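Local atomic coordinates of endo-1,4-beta-xylanase (PDB entry 7AX7), a protein that uses a cobalt ion to cleave acetyl groups from acetylated xylan, as the carbohydrate esterase family 4 domain of a multidomain xylanase. Residues V21-E26 with M49-R54; Q67-M72 with R100-A105; T131-R136 with N158-Q163; E184-K189 with K198-A203. All coordinates share one frame; numbering follows the deposited sequence.

In the fold
From the N terminus the four contacts follow one another in series, and none nests in or crosses another. Interaction 1 joins helices 16-28 and 46-54, which strand 33-36 separates in the sequence. Interaction 2 closes the chain around helix 74-92, bringing together the loops before and after it beside the cobalt site. Interaction 3 pairs the starts of helices 133-143 and 159-174, with strand 148-153 between them in sequence. Interaction 4 is the shortest closure, turning the C-terminal strand 199-200 back toward helix 182-189. Interactions 1 and 3 touch where Val21 and Ile24 pack on Val162, and interactions 2 and 4 where Pro101 meets Ile199. Together they tie outer helices, metal-site loops and C-terminal strand around the parallel sheet.

Interaction 1: residues V21-E26 with M49-R54; sequences VLDILE and MQRQVR
Leu22 and Arg51 run alongside each other, pointing opposite ways, with the leucine CB over the centre of one guanidinium face, 3.6 Å from Arg51 CZ. Farther along, Leu22 CD1 lies beside the aliphatic stem of the arginine, and Leu22 CD2 reaches Gln52 CG at 3.9 Å. This is the close-packed side, where both Leu22 and Gln52 also touch Phe34 of strand 33-36. The two helices run nearly parallel, 16° apart, with their axes 11.2 Å from each other, a separation that Arg51 bridges to reach the acids on the far helix. Its CG is anti to the backbone N (chi1 -177°) and the chain extended to NE. NH1 and NH2 both close on one atom, Asp23 OD1, NH2 at 2.7 Å and near the guanidinium plane. Toward solvent the grip slackens: NH2 also bonds Glu26 OE1 at 3.0 Å, tilted from the plane, and a water accepts from Arg51 NE while bonding only weakly to Glu26 OE2. A leucine in place of Arg51 would probably leave the Asp23 and Glu26 carboxylates without their shared cation. The arginine probably offsets only part of the charge of these two acids, while its stem and covered face serve the apolar side.

Interaction 2: residues Q67-M72 with R100-A105; sequences QDMTNM and RPPYIA. With ACT (acetate ion), chain C.
Between Met69 and Pro102 the two segments touch without a single direct hydrogen bond, and a water does the joining. This water accepts from Met69 N at 3.0 Å and donates to Pro102 O and to Ala105 O, the latter at 2.7 Å. Around it the contacts are van der Waals, several of them carbon against polar backbone or carboxylate atoms: Met69 SD lies 3.7 Å from Pro102 CD, Pro102 CB abuts Gln67 O, and the edge of the Tyr103 ring faces the backbone N of Asp68. Ala105 CB rests against the Asp68 carboxylate, 3.4 Å from OD1. That oxygen closes an Asx turn by accepting from Thr70 N and also takes the Thr70 hydroxyl at 2.7 Å, both from the same face of the carboxylate, which helps to hold the group in place. Segment 100-105 borders the metal site: Arg100 O bonds to the cobalt ligand His62, and the Tyr103 ring packs edge-to-face with the ligand His66. Arg100 also forms a salt bridge with Asp11. Tyr103 N donates to acetate OXT at 2.7 Å, nearly straight at 165°, while Ile104 CG1 meets the methyl group. The acetate probably came from the crystallisation liquor, yet it is chemically the product expected of deacetylation. Its bond to the tyrosine N-H is consistent with the oxyanion-stabilising role of this backbone amide in family 4 esterases.

Interaction 3: residues T131-R136 with N158-Q163; sequences TSVQQR and NSQTVQ
Arg136 reaches across to helix 159-174 through one nitrogen: NH1 donates to Asn158 OD1 at 2.8 Å, close to the guanidinium plane, and to Thr161 OG1 at 2.8 Å, somewhat tilted from it. Gln160 CB sits over the centre of one guanidinium face, 3.6 Å from Arg136 CZ. The extended chain carries the group across; NE donates to Thr131 O at 2.9 Å and a water joins NH2 to Asn158 OD1, which together help to fix its orientation. Beside this polar centre, Val133 CG2 packs on Gln163 CB at 3.7 Å. In the outer shell, Ser132 and Gln135 form a capping box that sets the start of helix 133-143, while Asp126 pairs through OD2 with Thr161 OG1 and accepts from Asn158 ND2 through its carbonyl. With an alanine at Arg136, Asn158 OD1 and Thr161 OG1 would probably lose a shared donor and Thr131 O its partner. The buried guanidinium is met mainly by neutral oxygens, and the Asp126 carboxylate behind Thr161 probably helps to balance its charge.

Interaction 4: residues E184-K189 with K198-A203; sequences ELFEKK and KIWSNA
Phe186 points its ring edge at one face of the Trp200 indole, a T-shaped pair with the planes 79° apart and the centroid of the phenylalanine 4.9 Å from that of the six-membered ring. Phe186 CZ touches Trp200 CD2 at 3.6 Å, and CE1 lies over the six-membered ring near CE3. CG of Phe186 stands anti to its carbonyl carbon (chi1 -76°), which swings the ring off the helix toward the indole. On the opposite indole face lies Lys198 CE, so the tryptophan is sandwiched, while its NE1 bonds to Pro193 O. Trp200 belongs to the short strand 199-200, which runs parallel to strand 118-123 in the sheet of this NodB-type fold; the contact thereby joins helix 182-189 to the C-terminal part of the chain. Farther on, Ala203 CB faces the helix between Leu185 CG, 3.9 Å away, and Lys189 CG at 3.8 Å. Bent at chi2 (-62°), the lysine chain lays its methylenes near the alanine and carries NZ off to a salt bridge with Asp146.

Interaction 1: residues V21-E26 with M49-R54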
loop_
_atom_site.group_PDB
_atom_site.type_symbol
_atom_site.label_atom_id
_atom_site.label_comp_id
_atom_site.label_asym_id
_atom_site.label_seq_id
_atom_site.Cartn_x
_atom_site.Cartn_y
_atom_site.Cartn_z
ATOM N N VAL A 21 3.054 8.564 -10.040
ATOM C CA VAL A 21 3.003 8.686 -8.590
ATOM C C VAL A 21 4.407 8.923 -8.048
ATOM O O VAL A 21 4.628 9.814 -7.214
ATOM C CB VAL A 21 2.339 7.436 -7.970
ATOM C CG1 VAL A 21 2.445 7.450 -6.442
ATOM C CG2 VAL A 21 0.867 7.333 -8.402
ATOM N N LEU A 22 5.386 8.162 -8.552
ATOM C CA LEU A 22 6.760 8.288 -8.072
ATOM C C LEU A 22 7.332 9.672 -8.359
ATOM O O LEU A 22 8.029 10.251 -7.515
ATOM C CB LEU A 22 7.633 7.212 -8.716
ATOM C CG LEU A 22 7.340 5.761 -8.321
ATOM C CD1 LEU A 22 8.201 4.854 -9.167
ATOM C CD2 LEU A 22 7.585 5.529 -6.814
ATOM N N ASP A 23 7.087 10.194 -9.564
ATOM C CA ASP A 23 7.535 11.543 -9.894
ATOM C C ASP A 23 7.102 12.529 -8.824
ATOM O O ASP A 23 7.887 13.382 -8.396
ATOM C CB ASP A 23 6.982 11.971 -11.254
ATOM C CG ASP A 23 7.626 11.233 -12.417
ATOM O OD1 ASP A 23 8.672 10.573 -12.219
ATOM O OD2 ASP A 23 7.071 11.316 -13.532
ATOM N N ILE A 24 5.852 12.407 -8.365
ATOM C CA ILE A 24 5.319 13.332 -7.370
ATOM C C ILE A 24 5.942 13.066 -6.000
ATOM O O ILE A 24 6.360 13.994 -5.297
ATOM C CB ILE A 24 3.784 13.228 -7.334
ATOM C CG1 ILE A 24 3.185 13.774 -8.637
ATOM C CG2 ILE A 24 3.212 13.918 -6.093
ATOM C CD1 ILE A 24 1.748 13.288 -8.900
ATOM N N LEU A 25 5.999 11.797 -5.592
ATOM C CA LEU A 25 6.645 11.466 -4.328
ATOM C C LEU A 25 8.082 11.970 -4.302
ATOM O O LEU A 25 8.532 12.527 -3.296
ATOM C CB LEU A 25 6.598 9.955 -4.086
ATOM C CG LEU A 25 5.218 9.289 -3.953
ATOM C CD1 LEU A 25 5.390 7.792 -3.762
ATOM C CD2 LEU A 25 4.405 9.891 -2.795
ATOM N N GLU A 26 8.813 11.798 -5.402
ATOM C CA GLU A 26 10.193 12.279 -5.444
ATOM C C GLU A 26 10.248 13.795 -5.322
ATOM O O GLU A 26 11.104 14.340 -4.612
ATOM C CB GLU A 26 10.873 11.823 -6.735
ATOM C CG GLU A 26 12.329 12.264 -6.882
ATOM C CD GLU A 26 12.967 11.730 -8.165
ATOM O OE1 GLU A 26 12.226 11.506 -9.149
ATOM O OE2 GLU A 26 14.203 11.531 -8.189
ATOM N N MET A 49 9.832 -0.950 -10.348
ATOM C CA MET A 49 10.142 -1.519 -9.039
ATOM C C MET A 49 11.564 -1.165 -8.600
ATOM O O MET A 49 11.808 -0.911 -7.414
ATOM C CB MET A 49 9.940 -3.034 -9.069
ATOM C CG MET A 49 8.513 -3.446 -9.455
ATOM S SD MET A 49 8.245 -5.228 -9.513
ATOM C CE MET A 49 8.820 -5.722 -7.881
ATOM N N GLN A 50 12.520 -1.151 -9.535
ATOM C CA GLN A 50 13.870 -0.733 -9.172
ATOM C C GLN A 50 13.871 0.699 -8.648
ATOM O O GLN A 50 14.528 1.001 -7.643
ATOM C CB GLN A 50 14.810 -0.857 -10.371
ATOM C CG GLN A 50 15.120 -2.287 -10.811
ATOM C CD GLN A 50 16.006 -2.312 -12.045
ATOM O OE1 GLN A 50 15.700 -1.676 -13.053
ATOM N NE2 GLN A 50 17.118 -3.037 -11.963
ATOM N N ARG A 51 13.134 1.590 -9.317
ATOM C CA ARG A 51 13.045 2.976 -8.870
ATOM C C ARG A 51 12.329 3.083 -7.522
ATOM O O ARG A 51 12.719 3.888 -6.670
ATOM C CB ARG A 51 12.338 3.819 -9.934
ATOM C CG ARG A 51 12.257 5.308 -9.608
ATOM C CD ARG A 51 11.447 6.092 -10.646
ATOM N NE ARG A 51 11.280 7.493 -10.251
ATOM C CZ ARG A 51 10.395 8.329 -10.784
ATOM N NH1 ARG A 51 9.572 7.918 -11.744
ATOM N NH2 ARG A 51 10.316 9.577 -10.341
ATOM N N GLN A 52 11.286 2.278 -7.302
ATOM C CA GLN A 52 10.649 2.259 -5.987
ATOM C C GLN A 52 11.672 1.950 -4.896
ATOM O O GLN A 52 11.717 2.626 -3.859
ATOM C CB GLN A 52 9.493 1.247 -5.968
ATOM C CG GLN A 52 8.256 1.687 -6.759
ATOM C CD GLN A 52 7.241 0.560 -6.962
ATOM O OE1 GLN A 52 7.604 -0.566 -7.296
ATOM N NE2 GLN A 52 5.968 0.869 -6.761
ATOM N N VAL A 53 12.512 0.934 -5.117
ATOM C CA VAL A 53 13.513 0.597 -4.109
ATOM C C VAL A 53 14.543 1.724 -3.972
ATOM O O VAL A 53 14.933 2.090 -2.858
ATOM C CB VAL A 53 14.166 -0.763 -4.433
ATOM C CG1 VAL A 53 15.361 -1.010 -3.525
ATOM C CG2 VAL A 53 13.136 -1.905 -4.291
ATOM N N ARG A 54 14.975 2.314 -5.093
ATOM C CA ARG A 54 15.939 3.415 -5.008
ATOM C C ARG A 54 15.415 4.551 -4.143
ATOM O O ARG A 54 16.171 5.152 -3.373
ATOM C CB ARG A 54 16.293 3.951 -6.398
ATOM C CG ARG A 54 17.239 3.037 -7.188
ATOM C CD ARG A 54 17.965 3.796 -8.312
ATOM N NE ARG A 54 17.072 4.504 -9.236
ATOM C CZ ARG A 54 16.402 3.932 -10.234
ATOM N NH1 ARG A 54 16.486 2.626 -10.448
ATOM N NH2 ARG A 54 15.635 4.668 -11.020
HETATM O O HOH W 1 13.969 8.570 -9.001
#

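Interaction 2: residues Q67-M72 with R100-A105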
loop_
_atom_site.group_PDB
_atom_site.type_symbol
_atom_site.label_atom_id
_atom_site.label_comp_id
_atom_site.label_asym_id
_atom_site.label_seq_id
_atom_site.Cartn_x
_atom_site.Cartn_y
_atom_site.Cartn_z
ATOM N N GLN A 67 -7.501 -11.908 -6.781
ATOM C CA GLN A 67 -8.868 -12.402 -6.720
ATOM C C GLN A 67 -9.378 -12.305 -5.288
ATOM O O GLN A 67 -8.617 -12.059 -4.350
ATOM C CB GLN A 67 -8.959 -13.841 -7.234
ATOM C CG GLN A 67 -8.582 -13.982 -8.707
ATOM C CD GLN A 67 -8.568 -15.434 -9.170
ATOM O OE1 GLN A 67 -9.482 -15.879 -9.864
ATOM N NE2 GLN A 67 -7.535 -16.179 -8.775
ATOM N N ASP A 68 -10.693 -12.478 -5.133
ATOM C CA ASP A 68 -11.308 -12.538 -3.812
ATOM C C ASP A 68 -10.841 -13.811 -3.120
ATOM O O ASP A 68 -11.261 -14.917 -3.478
ATOM C CB ASP A 68 -12.828 -12.498 -3.930
ATOM C CG ASP A 68 -13.522 -12.443 -2.577
ATOM O OD1 ASP A 68 -12.930 -12.878 -1.575
ATOM O OD2 ASP A 68 -14.667 -11.965 -2.514
ATOM N N MET A 69 -9.959 -13.665 -2.141
ATOM C CA MET A 69 -9.321 -14.831 -1.542
ATOM C C MET A 69 -10.188 -15.504 -0.481
ATOM O O MET A 69 -9.788 -16.546 0.054
ATOM C CB MET A 69 -7.950 -14.428 -0.975
ATOM C CG MET A 69 -7.028 -13.803 -2.046
ATOM S SD MET A 69 -5.419 -13.187 -1.484
ATOM C CE MET A 69 -4.583 -14.690 -0.976
ATOM N N THR A 70 -11.370 -14.959 -0.179
ATOM C CA THR A 70 -12.314 -15.716 0.635
ATOM C C THR A 70 -12.908 -16.892 -0.131
ATOM O O THR A 70 -13.526 -17.769 0.481
ATOM C CB THR A 70 -13.440 -14.814 1.179
ATOM O OG1 THR A 70 -14.318 -14.404 0.120
ATOM C CG2 THR A 70 -12.863 -13.585 1.865
ATOM N N ASN A 71 -12.701 -16.963 -1.446
ATOM C CA ASN A 71 -13.195 -18.082 -2.236
ATOM C C ASN A 71 -12.083 -19.051 -2.634
ATOM O O ASN A 71 -12.249 -19.823 -3.585
ATOM C CB ASN A 71 -13.939 -17.550 -3.462
ATOM C CG ASN A 71 -15.010 -16.533 -3.083
ATOM O OD1 ASN A 71 -15.093 -15.443 -3.651
ATOM N ND2 ASN A 71 -15.812 -16.879 -2.104
ATOM N N MET A 72 -10.967 -19.049 -1.902
ATOM C CA MET A 72 -9.787 -19.835 -2.250
ATOM C C MET A 72 -9.463 -20.858 -1.169
ATOM O O MET A 72 -9.685 -20.627 0.024
ATOM C CB MET A 72 -8.552 -18.939 -2.457
ATOM C CG MET A 72 -8.490 -18.220 -3.784
ATOM S SD MET A 72 -6.948 -17.280 -4.011
ATOM C CE MET A 72 -5.756 -18.455 -3.474
ATOM N N ARG A 100 -1.930 -6.791 2.097
ATOM C CA ARG A 100 -3.246 -6.164 2.079
ATOM C C ARG A 100 -4.195 -7.012 1.243
ATOM O O ARG A 100 -3.910 -7.272 0.063
ATOM C CB ARG A 100 -3.187 -4.737 1.544
ATOM C CG ARG A 100 -4.548 -4.067 1.488
ATOM C CD ARG A 100 -4.385 -2.652 0.951
ATOM N NE ARG A 100 -4.160 -1.686 2.009
ATOM C CZ ARG A 100 -3.428 -0.583 1.876
ATOM N NH1 ARG A 100 -2.817 -0.308 0.729
ATOM N NH2 ARG A 100 -3.297 0.236 2.899
ATOM N N PRO A 101 -5.309 -7.469 1.803
ATOM C CA PRO A 101 -6.195 -8.390 1.080
ATOM C C PRO A 101 -6.908 -7.700 -0.074
ATOM O O PRO A 101 -7.434 -6.589 0.082
ATOM C CB PRO A 101 -7.188 -8.841 2.161
ATOM C CG PRO A 101 -7.164 -7.769 3.190
ATOM C CD PRO A 101 -5.738 -7.264 3.198
ATOM N N PRO A 102 -6.950 -8.333 -1.249
ATOM C CA PRO A 102 -7.725 -7.769 -2.363
ATOM C C PRO A 102 -9.177 -7.557 -1.959
ATOM O O PRO A 102 -9.796 -8.418 -1.329
ATOM C CB PRO A 102 -7.601 -8.834 -3.459
ATOM C CG PRO A 102 -6.326 -9.588 -3.116
ATOM C CD PRO A 102 -6.284 -9.596 -1.613
ATOM N N TYR A 103 -9.715 -6.395 -2.328
ATOM C CA TYR A 103 -11.082 -5.987 -2.013
ATOM C C TYR A 103 -11.332 -5.880 -0.515
ATOM O O TYR A 103 -12.484 -5.742 -0.095
ATOM C CB TYR A 103 -12.104 -6.940 -2.653
ATOM C CG TYR A 103 -11.764 -7.192 -4.104
ATOM C CD1 TYR A 103 -11.990 -6.214 -5.069
ATOM C CD2 TYR A 103 -11.160 -8.379 -4.502
ATOM C CE1 TYR A 103 -11.648 -6.425 -6.392
ATOM C CE2 TYR A 103 -10.823 -8.605 -5.831
ATOM C CZ TYR A 103 -11.065 -7.619 -6.767
ATOM O OH TYR A 103 -10.730 -7.832 -8.084
ATOM N N ILE A 104 -10.279 -5.929 0.299
ATOM C CA ILE A 104 -10.422 -6.030 1.743
ATOM C C ILE A 104 -11.433 -7.133 2.039
ATOM O O ILE A 104 -12.297 -6.988 2.911
ATOM C CB ILE A 104 -10.854 -4.688 2.364
ATOM C CG1 ILE A 104 -10.064 -3.527 1.753
ATOM C CG2 ILE A 104 -10.662 -4.719 3.878
ATOM C CD1 ILE A 104 -8.581 -3.526 2.107
ATOM N N ALA A 105 -11.360 -8.227 1.287
ATOM C CA ALA A 105 -12.170 -9.411 1.547
ATOM C C ALA A 105 -11.307 -10.407 2.315
ATOM O O ALA A 105 -10.323 -10.930 1.776
ATOM C CB ALA A 105 -12.695 -10.017 0.244
HETATM C C ACT C . -7.987 -3.287 -3.017
HETATM O O ACT C . -7.070 -2.528 -3.437
HETATM O OXT ACT C . -8.370 -4.391 -3.487
HETATM C CH3 ACT C . -8.721 -2.783 -1.731
HETATM O O HOH W 2 -9.238 -11.123 -0.693
#

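Interaction 3: residues T131-R136 with N158-Q163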
loop_
_atom_site.group_PDB
_atom_site.type_symbol
_atom_site.label_atom_id
_atom_site.label_comp_id
_atom_site.label_asym_id
_atom_site.label_seq_id
_atom_site.Cartn_x
_atom_site.Cartn_y
_atom_site.Cartn_z
ATOM N N THR A 131 -15.431 9.371 -8.569
ATOM C CA THR A 131 -14.862 10.118 -7.450
ATOM C C THR A 131 -13.864 11.119 -8.021
ATOM O O THR A 131 -12.839 10.732 -8.594
ATOM C CB THR A 131 -14.197 9.183 -6.445
ATOM O OG1 THR A 131 -15.084 8.096 -6.153
ATOM C CG2 THR A 131 -13.874 9.928 -5.155
ATOM N N SER A 132 -14.170 12.403 -7.874
ATOM C CA SER A 132 -13.400 13.452 -8.519
ATOM C C SER A 132 -12.007 13.569 -7.904
ATOM O O SER A 132 -11.724 13.063 -6.812
ATOM C CB SER A 132 -14.114 14.794 -8.380
ATOM O OG SER A 132 -14.033 15.232 -7.030
ATOM N N VAL A 133 -11.132 14.279 -8.619
ATOM C CA VAL A 133 -9.843 14.679 -8.049
ATOM C C VAL A 133 -10.035 15.277 -6.656
ATOM O O VAL A 133 -9.430 14.830 -5.673
ATOM C CB VAL A 133 -9.129 15.673 -8.982
ATOM C CG1 VAL A 133 -7.891 16.248 -8.291
ATOM C CG2 VAL A 133 -8.774 15.000 -10.297
ATOM N N GLN A 134 -10.874 16.314 -6.556
ATOM C CA GLN A 134 -11.004 17.050 -5.296
ATOM C C GLN A 134 -11.680 16.217 -4.205
ATOM O O GLN A 134 -11.362 16.377 -3.019
ATOM C CB GLN A 134 -11.777 18.348 -5.523
ATOM C CG GLN A 134 -11.658 19.328 -4.373
ATOM C CD GLN A 134 -10.230 19.799 -4.165
ATOM O OE1 GLN A 134 -9.490 20.012 -5.126
ATOM N NE2 GLN A 134 -9.830 19.935 -2.911
ATOM N N GLN A 135 -12.613 15.334 -4.565
ATOM C CA GLN A 135 -13.122 14.395 -3.568
ATOM C C GLN A 135 -11.990 13.537 -3.013
ATOM O O GLN A 135 -11.916 13.291 -1.802
ATOM C CB GLN A 135 -14.216 13.506 -4.163
ATOM C CG GLN A 135 -15.573 14.186 -4.349
ATOM C CD GLN A 135 -16.616 13.243 -4.942
ATOM O OE1 GLN A 135 -16.472 12.760 -6.067
ATOM N NE2 GLN A 135 -17.668 12.971 -4.178
ATOM N N ARG A 136 -11.097 13.074 -3.892
ATOM C CA ARG A 136 -9.959 12.275 -3.446
ATOM C C ARG A 136 -9.078 13.069 -2.492
ATOM O O ARG A 136 -8.687 12.572 -1.428
ATOM C CB ARG A 136 -9.164 11.780 -4.661
ATOM C CG ARG A 136 -9.958 10.783 -5.495
ATOM C CD ARG A 136 -9.314 10.441 -6.828
ATOM N NE ARG A 136 -10.286 9.746 -7.672
ATOM C CZ ARG A 136 -10.008 8.737 -8.494
ATOM N NH1 ARG A 136 -8.766 8.274 -8.601
ATOM N NH2 ARG A 136 -10.985 8.183 -9.206
ATOM N N ASN A 158 -5.227 5.329 -13.393
ATOM C CA ASN A 158 -5.837 6.056 -12.273
ATOM C C ASN A 158 -5.254 7.472 -12.154
ATOM O O ASN A 158 -4.725 7.902 -11.121
ATOM C CB ASN A 158 -5.681 5.274 -10.975
ATOM C CG ASN A 158 -6.679 5.713 -9.933
ATOM O OD1 ASN A 158 -7.719 6.274 -10.278
ATOM N ND2 ASN A 158 -6.383 5.459 -8.656
ATOM N N SER A 159 -5.393 8.220 -13.248
ATOM C CA SER A 159 -4.792 9.543 -13.319
ATOM C C SER A 159 -5.460 10.546 -12.386
ATOM O O SER A 159 -4.832 11.545 -12.030
ATOM C CB SER A 159 -4.827 10.058 -14.757
ATOM O OG SER A 159 -6.144 10.043 -15.250
ATOM N N GLN A 160 -6.700 10.306 -11.953
ATOM C CA GLN A 160 -7.319 11.275 -11.049
ATOM C C GLN A 160 -6.674 11.245 -9.666
ATOM O O GLN A 160 -6.679 12.259 -8.954
ATOM C CB GLN A 160 -8.822 11.027 -10.959
ATOM C CG GLN A 160 -9.573 11.425 -12.224
ATOM C CD GLN A 160 -11.040 11.033 -12.182
ATOM O OE1 GLN A 160 -11.381 9.852 -12.204
ATOM N NE2 GLN A 160 -11.911 12.023 -12.121
ATOM N N THR A 161 -6.114 10.103 -9.266
ATOM C CA THR A 161 -5.339 10.059 -8.026
ATOM C C THR A 161 -3.984 10.718 -8.213
ATOM O O THR A 161 -3.485 11.397 -7.305
ATOM C CB THR A 161 -5.188 8.617 -7.555
ATOM O OG1 THR A 161 -6.444 8.174 -7.020
ATOM C CG2 THR A 161 -4.082 8.483 -6.486
ATOM N N VAL A 162 -3.375 10.538 -9.388
ATOM C CA VAL A 162 -2.169 11.292 -9.715
ATOM C C VAL A 162 -2.431 12.792 -9.617
ATOM O O VAL A 162 -1.632 13.540 -9.042
ATOM C CB VAL A 162 -1.655 10.891 -11.108
ATOM C CG1 VAL A 162 -0.483 11.771 -11.500
ATOM C CG2 VAL A 162 -1.255 9.403 -11.114
ATOM N N GLN A 163 -3.557 13.256 -10.166
ATOM C CA GLN A 163 -3.887 14.675 -10.069
ATOM C C GLN A 163 -4.082 15.102 -8.620
ATOM O O GLN A 163 -3.697 16.209 -8.236
ATOM C CB GLN A 163 -5.146 14.987 -10.883
ATOM C CG GLN A 163 -4.966 14.900 -12.379
ATOM C CD GLN A 163 -6.294 15.005 -13.123
ATOM O OE1 GLN A 163 -7.079 14.046 -13.173
ATOM N NE2 GLN A 163 -6.557 16.173 -13.690
HETATM O O HOH W 3 -10.608 5.785 -10.543
#

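Interaction 4: residues E184-K189 with K198-A203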
loop_
_atom_site.group_PDB
_atom_site.type_symbol
_atom_site.label_atom_id
_atom_site.label_comp_id
_atom_site.label_asym_id
_atom_site.label_seq_id
_atom_site.Cartn_x
_atom_site.Cartn_y
_atom_site.Cartn_z
ATOM N N GLU A 184 8.193 1.666 8.600
ATOM C CA GLU A 184 8.639 2.784 9.431
ATOM C C GLU A 184 7.564 3.200 10.426
ATOM O O GLU A 184 7.872 3.573 11.561
ATOM C CB GLU A 184 9.039 3.965 8.548
ATOM C CG GLU A 184 10.355 3.774 7.836
ATOM C CD GLU A 184 10.567 4.812 6.751
ATOM O OE1 GLU A 184 9.604 5.543 6.427
ATOM O OE2 GLU A 184 11.695 4.894 6.228
ATOM N N LEU A 185 6.293 3.135 10.024
ATOM C CA LEU A 185 5.209 3.492 10.934
ATOM C C LEU A 185 5.255 2.653 12.208
ATOM O O LEU A 185 5.226 3.189 13.326
ATOM C CB LEU A 185 3.861 3.329 10.232
ATOM C CG LEU A 185 2.622 3.434 11.124
ATOM C CD1 LEU A 185 2.517 4.821 11.786
ATOM C CD2 LEU A 185 1.376 3.097 10.326
ATOM N N PHE A 186 5.317 1.327 12.063
ATOM C CA PHE A 186 5.335 0.480 13.250
ATOM C C PHE A 186 6.649 0.621 14.013
ATOM O O PHE A 186 6.646 0.703 15.245
ATOM C CB PHE A 186 5.064 -0.972 12.864
ATOM C CG PHE A 186 3.614 -1.246 12.562
ATOM C CD1 PHE A 186 2.716 -1.487 13.585
ATOM C CD2 PHE A 186 3.145 -1.229 11.256
ATOM C CE1 PHE A 186 1.376 -1.725 13.314
ATOM C CE2 PHE A 186 1.811 -1.474 10.977
ATOM C CZ PHE A 186 0.924 -1.721 12.007
ATOM N N GLU A 187 7.775 0.669 13.299
ATOM C CA GLU A 187 9.064 0.842 13.964
ATOM C C GLU A 187 9.063 2.088 14.849
ATOM O O GLU A 187 9.462 2.038 16.019
ATOM C CB GLU A 187 10.180 0.913 12.919
ATOM C CG GLU A 187 11.601 0.698 13.463
ATOM C CD GLU A 187 12.131 1.893 14.247
ATOM O OE1 GLU A 187 12.810 1.673 15.276
ATOM O OE2 GLU A 187 11.868 3.051 13.835
ATOM N N LYS A 188 8.606 3.222 14.303
ATOM C CA LYS A 188 8.742 4.484 15.026
ATOM C C LYS A 188 7.743 4.593 16.176
ATOM O O LYS A 188 8.021 5.269 17.172
ATOM C CB LYS A 188 8.604 5.665 14.058
ATOM C CG LYS A 188 9.784 5.815 13.094
ATOM C CD LYS A 188 9.540 6.941 12.076
ATOM C CE LYS A 188 10.670 7.064 11.039
ATOM N NZ LYS A 188 11.948 7.613 11.590
ATOM N N LYS A 189 6.591 3.924 16.077
ATOM C CA LYS A 189 5.655 3.900 17.195
ATOM C C LYS A 189 5.999 2.830 18.225
ATOM O O LYS A 189 5.332 2.762 19.266
ATOM C CB LYS A 189 4.217 3.684 16.697
ATOM C CG LYS A 189 3.627 4.833 15.851
ATOM C CD LYS A 189 3.546 6.122 16.660
ATOM C CE LYS A 189 2.793 7.210 15.917
ATOM N NZ LYS A 189 2.849 8.514 16.643
ATOM N N LYS A 198 -5.369 -10.300 13.046
ATOM C CA LYS A 198 -5.603 -8.871 13.196
ATOM C C LYS A 198 -5.410 -8.180 11.856
ATOM O O LYS A 198 -4.570 -8.585 11.050
ATOM C CB LYS A 198 -4.649 -8.268 14.224
ATOM C CG LYS A 198 -4.891 -6.806 14.547
ATOM C CD LYS A 198 -4.040 -6.387 15.733
ATOM C CE LYS A 198 -4.285 -4.925 16.111
ATOM N NZ LYS A 198 -5.631 -4.719 16.724
ATOM N N ILE A 199 -6.190 -7.132 11.615
ATOM C CA ILE A 199 -5.982 -6.288 10.444
ATOM C C ILE A 199 -5.870 -4.838 10.907
ATOM O O ILE A 199 -6.746 -4.339 11.623
ATOM C CB ILE A 199 -7.098 -6.469 9.391
ATOM C CG1 ILE A 199 -6.769 -5.674 8.117
ATOM C CG2 ILE A 199 -8.437 -6.056 9.932
ATOM C CD1 ILE A 199 -7.444 -6.246 6.854
ATOM N N TRP A 200 -4.794 -4.168 10.491
ATOM C CA TRP A 200 -4.392 -2.868 11.016
ATOM C C TRP A 200 -4.807 -1.740 10.078
ATOM O O TRP A 200 -4.620 -1.833 8.863
ATOM C CB TRP A 200 -2.873 -2.788 11.179
ATOM C CG TRP A 200 -2.207 -3.756 12.101
ATOM C CD1 TRP A 200 -1.745 -5.007 11.792
ATOM C CD2 TRP A 200 -1.860 -3.525 13.469
ATOM N NE1 TRP A 200 -1.147 -5.579 12.899
ATOM C CE2 TRP A 200 -1.207 -4.689 13.942
ATOM C CE3 TRP A 200 -2.051 -2.451 14.350
ATOM C CZ2 TRP A 200 -0.745 -4.809 15.260
ATOM C CZ3 TRP A 200 -1.582 -2.573 15.661
ATOM C CH2 TRP A 200 -0.940 -3.741 16.099
ATOM N N SER A 201 -5.336 -0.660 10.653
ATOM C CA SER A 201 -5.490 0.606 9.948
ATOM C C SER A 201 -4.713 1.747 10.588
ATOM O O SER A 201 -4.542 2.793 9.951
ATOM C CB SER A 201 -6.974 0.999 9.858
ATOM O OG SER A 201 -7.686 0.035 9.109
ATOM N N ASN A 202 -4.247 1.573 11.820
ATOM C CA ASN A 202 -3.508 2.586 12.557
ATOM C C ASN A 202 -2.549 1.849 13.477
ATOM O O ASN A 202 -2.903 0.812 14.042
ATOM C CB ASN A 202 -4.449 3.500 13.360
ATOM C CG ASN A 202 -3.739 4.709 13.955
ATOM O OD1 ASN A 202 -2.904 4.573 14.850
ATOM N ND2 ASN A 202 -4.089 5.902 13.475
ATOM N N ALA A 203 -1.330 2.369 13.609
ATOM C CA ALA A 203 -0.372 1.713 14.490
ATOM C C ALA A 203 -0.918 1.481 15.902
ATOM O O ALA A 203 -0.383 0.634 16.625
ATOM C CB ALA A 203 0.919 2.525 14.542
#